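Long-range contact in multicopper oxidase type 1 (PDB 3G5W), which probably oxidises its substrates using a blue copper site and a copper cluster, as a two-domain, laccase-like multicopper oxidase: residues A[98-103]-A[233-238]. Sequence-based numbering, arbitrary orientation.
Sequences GTMWYH and GERYDV. With C2O (Cu-O-Cu linkage), chain K.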
loop_
_atom_site.group_PDB
_atom_site.type_symbol
_atom_site.label_atom_id
_atom_site.label_comp_id
_atom_site.label_asym_id
_atom_site.label_seq_id
_atom_site.Cartn_x
_atom_site.Cartn_y
_atom_site.Cartn_z
ATOM N N GLY A 98 -11.822 -18.593 9.024
ATOM C CA GLY A 98 -11.123 -17.321 9.175
ATOM C C GLY A 98 -12.011 -16.096 9.167
ATOM O O GLY A 98 -13.236 -16.209 9.177
ATOM N N THR A 99 -11.371 -14.927 9.184
ATOM C CA THR A 99 -12.044 -13.641 9.118
ATOM C C THR A 99 -12.408 -13.372 7.668
ATOM O O THR A 99 -11.548 -13.031 6.836
ATOM C CB THR A 99 -11.150 -12.495 9.623
ATOM O OG1 THR A 99 -10.748 -12.756 10.974
ATOM C CG2 THR A 99 -11.900 -11.160 9.560
ATOM N N MET A 100 -13.685 -13.553 7.367
ATOM C CA MET A 100 -14.192 -13.257 6.035
ATOM C C MET A 100 -15.202 -12.115 6.150
ATOM O O MET A 100 -15.456 -11.603 7.243
ATOM C CB MET A 100 -14.810 -14.506 5.395
ATOM C CG MET A 100 -13.998 -15.802 5.579
ATOM S SD MET A 100 -12.281 -15.718 5.010
ATOM C CE MET A 100 -11.806 -17.440 5.143
ATOM N N TRP A 101 -15.771 -11.703 5.025
ATOM C CA TRP A 101 -16.792 -10.672 5.053
ATOM C C TRP A 101 -17.718 -10.789 3.862
ATOM O O TRP A 101 -17.480 -11.594 2.954
ATOM C CB TRP A 101 -16.176 -9.264 5.183
ATOM C CG TRP A 101 -15.330 -8.790 4.028
ATOM C CD1 TRP A 101 -14.265 -9.431 3.470
ATOM C CD2 TRP A 101 -15.453 -7.539 3.330
ATOM N NE1 TRP A 101 -13.726 -8.668 2.463
ATOM C CE2 TRP A 101 -14.435 -7.504 2.352
ATOM C CE3 TRP A 101 -16.322 -6.446 3.440
ATOM C CZ2 TRP A 101 -14.265 -6.422 1.476
ATOM C CZ3 TRP A 101 -16.155 -5.366 2.571
ATOM C CH2 TRP A 101 -15.130 -5.364 1.602
ATOM N N TYR A 102 -18.797 -10.019 3.894
ATOM C CA TYR A 102 -19.739 -10.020 2.803
ATOM C C TYR A 102 -20.135 -8.609 2.448
ATOM O O TYR A 102 -20.158 -7.719 3.295
ATOM C CB TYR A 102 -20.954 -10.903 3.093
ATOM C CG TYR A 102 -21.842 -10.504 4.254
ATOM C CD1 TYR A 102 -21.540 -10.894 5.556
ATOM C CD2 TYR A 102 -23.032 -9.798 4.035
ATOM C CE1 TYR A 102 -22.369 -10.559 6.619
ATOM C CE2 TYR A 102 -23.871 -9.453 5.090
ATOM C CZ TYR A 102 -23.536 -9.842 6.381
ATOM O OH TYR A 102 -24.379 -9.525 7.430
ATOM N N HIS A 103 -20.409 -8.413 1.170
ATOM C CA HIS A 103 -20.754 -7.101 0.664
ATOM C C HIS A 103 -21.495 -7.216 -0.653
ATOM O O HIS A 103 -21.456 -8.255 -1.322
ATOM C CB HIS A 103 -19.498 -6.214 0.516
ATOM C CG HIS A 103 -18.436 -6.778 -0.381
ATOM N ND1 HIS A 103 -18.465 -6.639 -1.752
ATOM C CD2 HIS A 103 -17.281 -7.426 -0.097
ATOM C CE1 HIS A 103 -17.390 -7.201 -2.276
ATOM N NE2 HIS A 103 -16.656 -7.688 -1.293
ATOM N N GLY A 233 -10.126 -5.001 0.575
ATOM C CA GLY A 233 -10.391 -6.427 0.376
ATOM C C GLY A 233 -9.606 -7.360 1.287
ATOM O O GLY A 233 -10.044 -8.479 1.550
ATOM N N GLU A 234 -8.445 -6.907 1.759
ATOM C CA GLU A 234 -7.606 -7.709 2.662
ATOM C C GLU A 234 -8.203 -7.797 4.057
ATOM O O GLU A 234 -8.933 -6.905 4.487
ATOM C CB GLU A 234 -6.201 -7.119 2.778
ATOM C CG GLU A 234 -5.411 -7.084 1.488
ATOM C CD GLU A 234 -3.953 -6.757 1.738
ATOM O OE1 GLU A 234 -3.639 -5.570 2.009
ATOM O OE2 GLU A 234 -3.124 -7.696 1.685
ATOM N N ARG A 235 -7.889 -8.887 4.758
ATOM C CA ARG A 235 -8.135 -8.969 6.186
ATOM C C ARG A 235 -6.851 -9.388 6.865
ATOM O O ARG A 235 -6.122 -10.240 6.349
ATOM C CB ARG A 235 -9.236 -9.979 6.521
ATOM C CG ARG A 235 -10.653 -9.552 6.124
ATOM C CD ARG A 235 -10.952 -9.897 4.676
ATOM N NE ARG A 235 -11.024 -11.339 4.471
ATOM C CZ ARG A 235 -10.640 -11.966 3.367
ATOM N NH1 ARG A 235 -10.135 -11.280 2.343
ATOM N NH2 ARG A 235 -10.746 -13.288 3.293
ATOM N N TYR A 236 -6.586 -8.781 8.019
ATOM C CA TYR A 236 -5.494 -9.191 8.883
ATOM C C TYR A 236 -6.005 -9.409 10.297
ATOM O O TYR A 236 -6.711 -8.556 10.838
ATOM C CB TYR A 236 -4.386 -8.137 8.882
ATOM C CG TYR A 236 -3.580 -8.130 7.603
ATOM C CD1 TYR A 236 -2.544 -9.042 7.409
ATOM C CD2 TYR A 236 -3.858 -7.224 6.580
ATOM C CE1 TYR A 236 -1.798 -9.052 6.233
ATOM C CE2 TYR A 236 -3.115 -7.223 5.395
ATOM C CZ TYR A 236 -2.085 -8.138 5.232
ATOM O OH TYR A 236 -1.344 -8.156 4.067
ATOM N N ASP A 237 -5.662 -10.556 10.885
ATOM C CA ASP A 237 -5.897 -10.784 12.310
ATOM C C ASP A 237 -4.626 -10.461 13.076
ATOM O O ASP A 237 -3.569 -11.061 12.842
ATOM C CB ASP A 237 -6.336 -12.228 12.597
ATOM C CG ASP A 237 -7.682 -12.578 11.963
ATOM O OD1 ASP A 237 -8.422 -13.388 12.553
ATOM O OD2 ASP A 237 -8.001 -12.066 10.866
ATOM N N VAL A 238 -4.741 -9.509 13.990
ATOM C CA VAL A 238 -3.612 -9.063 14.790
ATOM C C VAL A 238 -3.844 -9.493 16.228
ATOM O O VAL A 238 -4.869 -9.148 16.827
ATOM C CB VAL A 238 -3.430 -7.531 14.715
ATOM C CG1 VAL A 238 -2.202 -7.091 15.512
ATOM C CG2 VAL A 238 -3.300 -7.078 13.260
HETATM CU CU2 C2O K . -15.200 -9.432 -6.411
HETATM CU CU3 C2O K . -14.720 -8.333 -1.525
HETATM O O1 C2O K . -15.110 -8.785 -4.544
HETATM O O HOH W 1 -8.696 -15.335 10.275
#
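Arg235 reaches across from its strand to meet Thr99 O and Met100 SD with the edge of its guanidinium. Its NE gives a nearly straight hydrogen bond to Thr99 O (3.0 Å, N-H...O 163°), and NH2 makes a weak hydrogen bond to Met100 SD at 3.3 Å, the two side chains crossing at about a right angle. NH1 turns back to its own segment, hydrogen-bonding Gly233 O at 2.9 Å. All three acceptors lie near the guanidinium plane, which fixes its rotation; bends at chi2 and chi3 fold the chain into this position. Arg235 CD rests 3.6 Å from Trp101 CD1, and the indole and guanidinium planes are 39° apart. Farther along, Thr99 OG1 donates to Asp237 OD2 (2.8 Å) on the syn side of the carboxylate, while a water accepts from Thr99 N and donates to Asp237 OD1. Asp237 OD1 also forms a salt bridge with Arg189, and Arg235 NH2 one with Asp226 of a second subunit. With an alanine here in place of Arg235, Thr99 O, Gly233 O and Met100 SD would probably lose this shared donor group, and Asp226 of the second subunit its charge partner. Beyond the arginine, His103 CD2 lies over one indole face of Trp101, and His103 NE2 binds a copper of the Cu-O-Cu group that His61 of the same chain and His253 of the second subunit also ligate. The strands run roughly antiparallel, joined through side chains: a buried interface between two cupredoxin domains beside the intersubunit copper cluster of a two-domain multicopper oxidase.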